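PDB 6WM6: extracellular solute-binding protein, family 5 from Chelativorans sp., which binds EDTA and other aminopolycarboxylates in the periplasm, probably to deliver them to an ABC transporter for uptake. Local coordinates for residues 51-56 with 261-266; 138-143 with 200-205; 316-321 with 325-330. All coordinates share one frame; numbering follows the deposited sequence.

Interaction 1: residues 51-56 with 261-266; sequences TFAVTR and TQQLTA. With EDO (1,2-ethanediol), chain H; SO4 (sulfate ion), chain B.
Ala53, near the end of strand 49-54, and Gln263, in the first turn of helix 263-268, bring the two backbones closest, with CA atoms 7.1 Å apart. No hydrogen bond joins the segments. The helix instead lies over the strand and reaches it with one long side chain. Strand 251-256 runs parallel to 49-54 and leads into this helix, after which the chain returns as 274-275 to bond with the backbone of Ala53, an arrangement consistent with a beta-alpha-beta crossover.

Gln263 carries the contact. Its CG lies anti to the carbonyl carbon (chi1 -67°) and the chain stays extended beyond it, which lays the amide over the strand. Carbon CD of Gln263 sits 4.1 Å from CB of Ala53, whose single methyl suits a place roofed so closely by a helix. The same CD is 3.9 Å from CG2 of Thr55, the two side chains crossing at about a right angle. Which end of the amide faces that methyl is doubtful. Val54, between them, points away and packs on Phe254, Ile256 and Val72, as a branched apolar residue suits the other side of the sheet.

Where the strand ends, polar groups meet small solutes. Thr55 N donates to O1 of a 1,2-ethanediol at 3.2 Å (142° at the hydrogen), and Thr55 OG1 adds a weak bond to that O1. At the edge of the Arg56 guanidinium, NH2 makes a weak bond of 3.3 Å to O2 of a sulfate also held by Ala71 N and Tyr460 OH. Both solutes probably come from the crystallisation liquor. The helix is therefore seated on the strand by van der Waals contact, while the polar groups of Thr55 and Arg56 bond to the solutes and not to the helix.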
loop_
_atom_site.group_PDB
_atom_site.type_symbol
_atom_site.label_atom_id
_atom_site.label_comp_id
_atom_site.label_asym_id
_atom_site.label_seq_id
_atom_site.Cartn_x
_atom_site.Cartn_y
_atom_site.Cartn_z
ATOM N N THR A 51 -6.027 -17.769 14.384
ATOM C CA THR A 51 -7.076 -17.024 13.702
ATOM C C THR A 51 -6.705 -15.552 13.644
ATOM O O THR A 51 -6.423 -14.936 14.676
ATOM C CB THR A 51 -8.416 -17.217 14.391
ATOM O OG1 THR A 51 -8.774 -18.610 14.362
ATOM C CG2 THR A 51 -9.500 -16.443 13.681
ATOM N N PHE A 52 -6.734 -14.995 12.437
ATOM C CA PHE A 52 -6.335 -13.616 12.135
ATOM C C PHE A 52 -7.566 -12.879 11.627
ATOM O O PHE A 52 -8.200 -13.308 10.658
ATOM C CB PHE A 52 -5.238 -13.696 11.061
ATOM C CG PHE A 52 -4.530 -12.403 10.724
ATOM C CD1 PHE A 52 -5.203 -11.331 10.172
ATOM C CD2 PHE A 52 -3.161 -12.292 10.903
ATOM C CE1 PHE A 52 -4.514 -10.155 9.840
ATOM C CE2 PHE A 52 -2.484 -11.132 10.562
ATOM C CZ PHE A 52 -3.160 -10.075 10.038
ATOM N N ALA A 53 -7.899 -11.765 12.261
ATOM C CA ALA A 53 -9.070 -10.998 11.867
ATOM C C ALA A 53 -8.773 -10.155 10.638
ATOM O O ALA A 53 -7.717 -9.522 10.554
ATOM C CB ALA A 53 -9.493 -10.055 12.999
ATOM N N VAL A 54 -9.724 -10.126 9.690
ATOM C CA VAL A 54 -9.635 -9.243 8.525
ATOM C C VAL A 54 -10.911 -8.431 8.421
ATOM O O VAL A 54 -11.966 -8.859 8.893
ATOM C CB VAL A 54 -9.349 -10.009 7.216
ATOM C CG1 VAL A 54 -8.022 -10.754 7.344
ATOM C CG2 VAL A 54 -10.477 -10.944 6.878
ATOM N N THR A 55 -10.797 -7.248 7.798
ATOM C CA THR A 55 -11.827 -6.217 7.869
ATOM C C THR A 55 -12.765 -6.187 6.664
ATOM O O THR A 55 -13.721 -5.407 6.673
ATOM C CB THR A 55 -11.179 -4.832 8.019
ATOM O OG1 THR A 55 -10.325 -4.578 6.899
ATOM C CG2 THR A 55 -10.357 -4.747 9.302
ATOM N N ARG A 56 -12.523 -6.998 5.635
ATOM C CA ARG A 56 -13.397 -7.055 4.473
ATOM C C ARG A 56 -13.802 -8.501 4.202
ATOM O O ARG A 56 -13.038 -9.439 4.476
ATOM C CB ARG A 56 -12.696 -6.530 3.204
ATOM C CG ARG A 56 -12.111 -5.136 3.286
ATOM C CD ARG A 56 -11.289 -4.859 2.028
ATOM N NE ARG A 56 -10.680 -3.534 2.011
ATOM C CZ ARG A 56 -11.245 -2.452 1.482
ATOM N NH1 ARG A 56 -12.447 -2.522 0.927
ATOM N NH2 ARG A 56 -10.603 -1.293 1.512
ATOM N N THR A 261 -13.634 -1.669 14.792
ATOM C CA THR A 261 -13.606 -1.256 16.191
ATOM C C THR A 261 -14.048 -2.361 17.142
ATOM O O THR A 261 -13.886 -2.206 18.356
ATOM C CB THR A 261 -14.467 -0.006 16.392
ATOM O OG1 THR A 261 -15.829 -0.294 16.056
ATOM C CG2 THR A 261 -13.954 1.133 15.516
ATOM N N GLN A 262 -14.591 -3.462 16.627
ATOM C CA GLN A 262 -14.895 -4.635 17.434
ATOM C C GLN A 262 -13.760 -5.659 17.439
ATOM O O GLN A 262 -13.918 -6.737 18.015
ATOM C CB GLN A 262 -16.170 -5.305 16.920
ATOM C CG GLN A 262 -17.400 -4.419 16.999
ATOM C CD GLN A 262 -18.612 -5.044 16.340
ATOM O OE1 GLN A 262 -18.509 -6.066 15.659
ATOM N NE2 GLN A 262 -19.773 -4.432 16.541
ATOM N N GLN A 263 -12.626 -5.349 16.810
ATOM C CA GLN A 263 -11.571 -6.355 16.675
ATOM C C GLN A 263 -10.839 -6.588 17.994
ATOM O O GLN A 263 -10.496 -7.731 18.317
ATOM C CB GLN A 263 -10.628 -5.973 15.539
ATOM C CG GLN A 263 -11.338 -6.047 14.177
ATOM C CD GLN A 263 -10.420 -6.026 12.963
ATOM O OE1 GLN A 263 -10.900 -6.115 11.829
ATOM N NE2 GLN A 263 -9.124 -5.910 13.180
ATOM N N LEU A 264 -10.627 -5.540 18.794
ATOM C CA LEU A 264 -9.947 -5.745 20.069
ATOM C C LEU A 264 -10.807 -6.569 21.024
ATOM O O LEU A 264 -10.292 -7.420 21.765
ATOM C CB LEU A 264 -9.549 -4.400 20.675
ATOM C CG LEU A 264 -8.479 -4.404 21.760
ATOM C CD1 LEU A 264 -7.233 -5.191 21.400
ATOM C CD2 LEU A 264 -8.099 -2.949 22.059
ATOM N N THR A 265 -12.127 -6.366 20.999
ATOM C CA THR A 265 -13.011 -7.188 21.814
ATOM C C THR A 265 -12.934 -8.659 21.408
ATOM O O THR A 265 -12.880 -9.550 22.265
ATOM C CB THR A 265 -14.449 -6.671 21.710
ATOM O OG1 THR A 265 -14.519 -5.353 22.279
ATOM C CG2 THR A 265 -15.418 -7.589 22.444
ATOM N N ALA A 266 -12.904 -8.926 20.101
ATOM C CA ALA A 266 -12.798 -10.301 19.622
ATOM C C ALA A 266 -11.487 -10.947 20.066
ATOM O O ALA A 266 -11.442 -12.149 20.372
ATOM C CB ALA A 266 -12.921 -10.326 18.097
HETATM C C1 EDO H . -6.426 -7.057 7.954
HETATM O O1 EDO H . -7.671 -6.495 7.507
HETATM C C2 EDO H . -5.521 -7.343 6.758
HETATM O O2 EDO H . -4.658 -6.225 6.511
HETATM S S SO4 B . -6.071 -0.800 0.851
HETATM O O1 SO4 B . -5.283 -2.033 0.929
HETATM O O2 SO4 B . -7.297 -0.971 1.613
HETATM O O3 SO4 B . -5.282 0.331 1.411
HETATM O O4 SO4 B . -6.393 -0.533 -0.546
#

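Interaction 2: residues 138-143 with 200-205; sequences WKTQNR and GDIAES. With SO4 (sulfate ion), chain D.
Two helices meet end to start here: the last turn of helix 131-141 offers Lys139 and Thr140 to Ile202, in the first turn of helix 202-212. The contact is apolar. Ile202 touches with both its branches, with CG2 3.7 Å from CG2 of Thr140 and CD1 4.0 Å from CD of Lys139; each pair of side chains crosses at about a right angle. The lysine contributes its methylenes while its extended chain carries the ammonium away, a division that suits a partly exposed site. With CG2 anti to the carbonyl carbon, Thr140 presents its methyl to Ile202, and its OG1 bonds to Phe137 O and takes a straight bond of 2.9 Å from Gln141 NE2.

Asp201 is the N-cap of the second helix, its OD1 accepting from Glu204 N at 2.9 Å; Gly200 before it has backbone angles (phi 101°) at which a CB would press on the preceding carbonyl O. Beyond the first helix, Arg143 NH2 donates in the guanidinium plane to O1 of a sulfate, probably from the crystallisation liquor, at 2.8 Å (163° at the hydrogen). Methyl packing joins the segments themselves, with the polar links between the helices, Gln141 to Tyr206 and Ser205 to Tyr136, made alongside.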
loop_
_atom_site.group_PDB
_atom_site.type_symbol
_atom_site.label_atom_id
_atom_site.label_comp_id
_atom_site.label_asym_id
_atom_site.label_seq_id
_atom_site.Cartn_x
_atom_site.Cartn_y
_atom_site.Cartn_z
ATOM N N TRP A 138 2.438 -12.824 -17.092
ATOM C CA TRP A 138 2.864 -11.734 -17.970
ATOM C C TRP A 138 1.809 -11.391 -19.015
ATOM O O TRP A 138 1.505 -10.210 -19.231
ATOM C CB TRP A 138 4.177 -12.139 -18.643
ATOM C CG TRP A 138 4.643 -11.271 -19.794
ATOM C CD1 TRP A 138 5.042 -9.978 -19.738
ATOM C CD2 TRP A 138 4.791 -11.688 -21.150
ATOM N NE1 TRP A 138 5.414 -9.545 -21.002
ATOM C CE2 TRP A 138 5.283 -10.587 -21.873
ATOM C CE3 TRP A 138 4.572 -12.900 -21.824
ATOM C CZ2 TRP A 138 5.540 -10.641 -23.239
ATOM C CZ3 TRP A 138 4.822 -12.956 -23.174
ATOM C CH2 TRP A 138 5.310 -11.831 -23.875
ATOM N N LYS A 139 1.208 -12.408 -19.637
ATOM C CA LYS A 139 0.181 -12.142 -20.645
ATOM C C LYS A 139 -1.039 -11.455 -20.044
ATOM O O LYS A 139 -1.645 -10.604 -20.700
ATOM C CB LYS A 139 -0.220 -13.431 -21.371
ATOM C CG LYS A 139 0.849 -13.913 -22.333
ATOM C CD LYS A 139 0.370 -15.057 -23.216
ATOM C CE LYS A 139 1.464 -15.423 -24.213
ATOM N NZ LYS A 139 1.039 -16.462 -25.195
ATOM N N THR A 140 -1.399 -11.768 -18.795
ATOM C CA THR A 140 -2.527 -11.068 -18.187
ATOM C C THR A 140 -2.183 -9.623 -17.842
ATOM O O THR A 140 -3.084 -8.786 -17.746
ATOM C CB THR A 140 -3.059 -11.759 -16.915
ATOM O OG1 THR A 140 -2.115 -11.653 -15.833
ATOM C CG2 THR A 140 -3.410 -13.217 -17.172
ATOM N N GLN A 141 -0.900 -9.317 -17.609
ATOM C CA GLN A 141 -0.495 -8.020 -17.080
ATOM C C GLN A 141 0.105 -7.080 -18.113
ATOM O O GLN A 141 0.329 -5.910 -17.778
ATOM C CB GLN A 141 0.542 -8.203 -15.963
ATOM C CG GLN A 141 0.097 -9.047 -14.778
ATOM C CD GLN A 141 -1.138 -8.507 -14.089
ATOM O OE1 GLN A 141 -1.117 -7.420 -13.483
ATOM N NE2 GLN A 141 -2.234 -9.241 -14.190
ATOM N N ASN A 142 0.406 -7.547 -19.315
ATOM C CA ASN A 142 1.246 -6.764 -20.236
ATOM C C ASN A 142 0.470 -5.823 -21.149
ATOM O O ASN A 142 1.095 -5.168 -21.989
ATOM C CB ASN A 142 2.189 -7.664 -21.041
ATOM C CG ASN A 142 1.486 -8.511 -22.083
ATOM O OD1 ASN A 142 0.344 -8.246 -22.469
ATOM N ND2 ASN A 142 2.176 -9.526 -22.565
ATOM N N ARG A 143 -0.857 -5.749 -21.015
ATOM C CA ARG A 143 -1.713 -4.820 -21.749
ATOM C C ARG A 143 -1.910 -5.201 -23.211
ATOM O O ARG A 143 -2.708 -4.564 -23.911
ATOM C CB ARG A 143 -1.143 -3.392 -21.697
ATOM C CG ARG A 143 -0.958 -2.814 -20.309
ATOM C CD ARG A 143 -2.288 -2.502 -19.664
ATOM N NE ARG A 143 -2.176 -1.653 -18.475
ATOM C CZ ARG A 143 -3.193 -1.394 -17.660
ATOM N NH1 ARG A 143 -4.389 -1.918 -17.920
ATOM N NH2 ARG A 143 -3.035 -0.620 -16.599
ATOM N N GLY A 200 -11.388 -21.538 -19.950
ATOM C CA GLY A 200 -11.606 -20.561 -20.992
ATOM C C GLY A 200 -10.316 -19.950 -21.498
ATOM O O GLY A 200 -9.203 -20.391 -21.188
ATOM N N ASP A 201 -10.483 -18.895 -22.290
ATOM C CA ASP A 201 -9.334 -18.138 -22.758
ATOM C C ASP A 201 -8.767 -17.312 -21.601
ATOM O O ASP A 201 -9.291 -17.316 -20.483
ATOM C CB ASP A 201 -9.707 -17.283 -23.968
ATOM C CG ASP A 201 -10.705 -16.189 -23.640
ATOM O OD1 ASP A 201 -10.926 -15.894 -22.448
ATOM O OD2 ASP A 201 -11.280 -15.616 -24.591
ATOM N N ILE A 202 -7.684 -16.588 -21.874
ATOM C CA ILE A 202 -6.930 -15.961 -20.787
ATOM C C ILE A 202 -7.797 -14.965 -20.030
ATOM O O ILE A 202 -7.781 -14.927 -18.799
ATOM C CB ILE A 202 -5.624 -15.352 -21.330
ATOM C CG1 ILE A 202 -4.731 -16.488 -21.850
ATOM C CG2 ILE A 202 -4.904 -14.551 -20.243
ATOM C CD1 ILE A 202 -3.285 -16.115 -22.068
ATOM N N ALA A 203 -8.580 -14.155 -20.735
ATOM C CA ALA A 203 -9.399 -13.169 -20.034
ATOM C C ALA A 203 -10.444 -13.844 -19.166
ATOM O O ALA A 203 -10.672 -13.442 -18.020
ATOM C CB ALA A 203 -10.076 -12.235 -21.039
ATOM N N GLU A 204 -11.103 -14.871 -19.702
ATOM C CA GLU A 204 -12.106 -15.595 -18.932
ATOM C C GLU A 204 -11.495 -16.206 -17.677
ATOM O O GLU A 204 -12.058 -16.101 -16.584
ATOM C CB GLU A 204 -12.723 -16.680 -19.829
ATOM C CG GLU A 204 -13.605 -17.707 -19.131
ATOM C CD GLU A 204 -14.915 -17.128 -18.636
ATOM O OE1 GLU A 204 -15.494 -17.701 -17.686
ATOM O OE2 GLU A 204 -15.366 -16.104 -19.193
ATOM N N SER A 205 -10.336 -16.849 -17.814
ATOM C CA SER A 205 -9.739 -17.527 -16.670
ATOM C C SER A 205 -9.243 -16.540 -15.621
ATOM O O SER A 205 -9.335 -16.823 -14.421
ATOM C CB SER A 205 -8.617 -18.461 -17.126
ATOM O OG SER A 205 -7.531 -17.738 -17.678
HETATM S S SO4 D . 0.662 0.927 -15.515
HETATM O O1 SO4 D . -0.480 0.038 -15.797
HETATM O O2 SO4 D . 1.425 0.395 -14.383
HETATM O O3 SO4 D . 0.194 2.254 -15.118
HETATM O O4 SO4 D . 1.523 1.008 -16.689
#

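Interaction 3: residues 316-321 with 325-330; sequences GPMSDI and KAVLTA
Lys325 meets Ile321 twice. Its backbone N donates to Ile321 O at 2.9 Å (167° at the hydrogen), closing a first-turn bond of helix 321-330, and its side chain lies beside that of Ile321, both pointing the same way. The extended lysine chain brings CE within 3.7 Å of CG1 of Ile321, and its aliphatic part thus lies along the branched side chain. Ala326, a small residue, touches Leu384 on helix 377-386. Val327 turns inward, and its CG2 touches the methyl CE of Met318 at 3.9 Å. A bend at chi2 (-61°) swings that methionine's flexible end back toward the helix. This is the entry to the helix from the 3-10 turn at 317-319: Ser319 N and OG both bond to Gly316 O, and Asp320 is the N-cap, its OD1 bonded to Ala322 N and its OD2 to Tyr389 OH. Leu328 then packs on Met309 and Leu311 of strand 305-311, laying the helix against the sheet of that strand. Thr329 sends OG1 back to Lys325 O at 2.8 Å, on the opposite face of that carbonyl from its own N. Ala330 touches Ala380 of helix 377-386, a meeting of two small residues.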
loop_
_atom_site.group_PDB
_atom_site.type_symbol
_atom_site.label_atom_id
_atom_site.label_comp_id
_atom_site.label_asym_id
_atom_site.label_seq_id
_atom_site.Cartn_x
_atom_site.Cartn_y
_atom_site.Cartn_z
ATOM N N GLY A 316 -13.094 24.787 -9.254
ATOM C CA GLY A 316 -13.463 25.386 -7.995
ATOM C C GLY A 316 -12.394 26.325 -7.477
ATOM O O GLY A 316 -11.416 26.630 -8.166
ATOM N N PRO A 317 -12.558 26.791 -6.235
ATOM C CA PRO A 317 -11.628 27.803 -5.701
ATOM C C PRO A 317 -10.167 27.373 -5.736
ATOM O O PRO A 317 -9.280 28.216 -5.945
ATOM C CB PRO A 317 -12.106 28.011 -4.257
ATOM C CG PRO A 317 -13.540 27.576 -4.266
ATOM C CD PRO A 317 -13.680 26.514 -5.316
ATOM N N MET A 318 -9.886 26.095 -5.508
ATOM C CA MET A 318 -8.503 25.612 -5.494
ATOM C C MET A 318 -7.876 25.502 -6.871
ATOM O O MET A 318 -6.703 25.125 -6.967
ATOM C CB MET A 318 -8.427 24.292 -4.750
ATOM C CG MET A 318 -8.802 24.413 -3.284
ATOM S SD MET A 318 -7.669 25.549 -2.404
ATOM C CE MET A 318 -8.773 26.000 -1.087
ATOM N N SER A 319 -8.611 25.836 -7.933
ATOM C CA SER A 319 -7.944 25.941 -9.235
ATOM C C SER A 319 -6.978 27.120 -9.309
ATOM O O SER A 319 -6.155 27.163 -10.225
ATOM C CB SER A 319 -8.976 25.996 -10.363
ATOM O OG SER A 319 -9.745 27.166 -10.277
ATOM N N ASP A 320 -7.026 28.056 -8.365
ATOM C CA ASP A 320 -6.072 29.155 -8.300
ATOM C C ASP A 320 -4.900 28.749 -7.411
ATOM O O ASP A 320 -5.070 28.512 -6.203
ATOM C CB ASP A 320 -6.747 30.412 -7.763
ATOM C CG ASP A 320 -5.813 31.623 -7.745
ATOM O OD1 ASP A 320 -4.611 31.515 -8.081
ATOM O OD2 ASP A 320 -6.289 32.733 -7.392
ATOM N N ILE A 321 -3.720 28.648 -8.010
ATOM C CA ILE A 321 -2.540 28.225 -7.259
ATOM C C ILE A 321 -2.258 29.135 -6.073
ATOM O O ILE A 321 -1.689 28.690 -5.069
ATOM C CB ILE A 321 -1.338 28.097 -8.228
ATOM C CG1 ILE A 321 -0.175 27.367 -7.558
ATOM C CG2 ILE A 321 -0.913 29.473 -8.770
ATOM C CD1 ILE A 321 0.904 26.961 -8.541
ATOM N N LYS A 325 -1.517 27.740 -2.342
ATOM C CA LYS A 325 -0.314 28.030 -1.575
ATOM C C LYS A 325 -0.633 28.741 -0.271
ATOM O O LYS A 325 0.006 28.477 0.757
ATOM C CB LYS A 325 0.681 28.821 -2.418
ATOM C CG LYS A 325 1.246 27.989 -3.551
ATOM C CD LYS A 325 2.295 28.695 -4.379
ATOM C CE LYS A 325 2.843 27.704 -5.392
ATOM N NZ LYS A 325 3.941 28.237 -6.234
ATOM N N ALA A 326 -1.627 29.626 -0.274
ATOM C CA ALA A 326 -1.984 30.314 0.956
ATOM C C ALA A 326 -2.535 29.342 1.985
ATOM O O ALA A 326 -2.142 29.375 3.163
ATOM C CB ALA A 326 -3.007 31.414 0.667
ATOM N N VAL A 327 -3.422 28.445 1.561
ATOM C CA VAL A 327 -3.960 27.437 2.477
ATOM C C VAL A 327 -2.844 26.581 3.051
ATOM O O VAL A 327 -2.783 26.341 4.270
ATOM C CB VAL A 327 -5.045 26.602 1.770
ATOM C CG1 VAL A 327 -5.325 25.288 2.512
ATOM C CG2 VAL A 327 -6.309 27.445 1.605
ATOM N N LEU A 328 -1.944 26.108 2.191
ATOM C CA LEU A 328 -0.887 25.224 2.684
ATOM C C LEU A 328 0.064 25.952 3.624
ATOM O O LEU A 328 0.567 25.351 4.582
ATOM C CB LEU A 328 -0.114 24.598 1.532
ATOM C CG LEU A 328 -0.918 23.694 0.587
ATOM C CD1 LEU A 328 0.025 22.975 -0.355
ATOM C CD2 LEU A 328 -1.786 22.750 1.372
ATOM N N THR A 329 0.294 27.245 3.397
ATOM C CA THR A 329 1.176 28.022 4.262
ATOM C C THR A 329 0.541 28.261 5.627
ATOM O O THR A 329 1.239 28.239 6.652
ATOM C CB THR A 329 1.503 29.331 3.556
ATOM O OG1 THR A 329 2.200 29.058 2.337
ATOM C CG2 THR A 329 2.386 30.250 4.414
ATOM N N ALA A 330 -0.772 28.472 5.669
ATOM C CA ALA A 330 -1.473 28.694 6.923
ATOM C C ALA A 330 -1.589 27.432 7.767
ATOM O O ALA A 330 -1.668 27.509 9.004
ATOM C CB ALA A 330 -2.870 29.236 6.626
#

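How the interactions relate
From the N terminus, residues 51-56 meet 261-266 some two hundred residues later, so interaction 1 closes the longest loop and ties strand 49-54 of the mixed sheet to helix 263-268, near the middle of the chain. Within that loop, interaction 2 closes a shorter one, joining helices 131-141 and 202-212, which precede and follow the last two strands of the antiparallel sheet. Interaction 3 comes after both and is local, joining the turn after strand 305-311 to helix 321-330, which packs on that strand's sheet. None cross, and none touch. The centres of interactions 1 and 2 lie about 35 Å apart, and interaction 3 is farther from either. Each thus serves a different part of the fold.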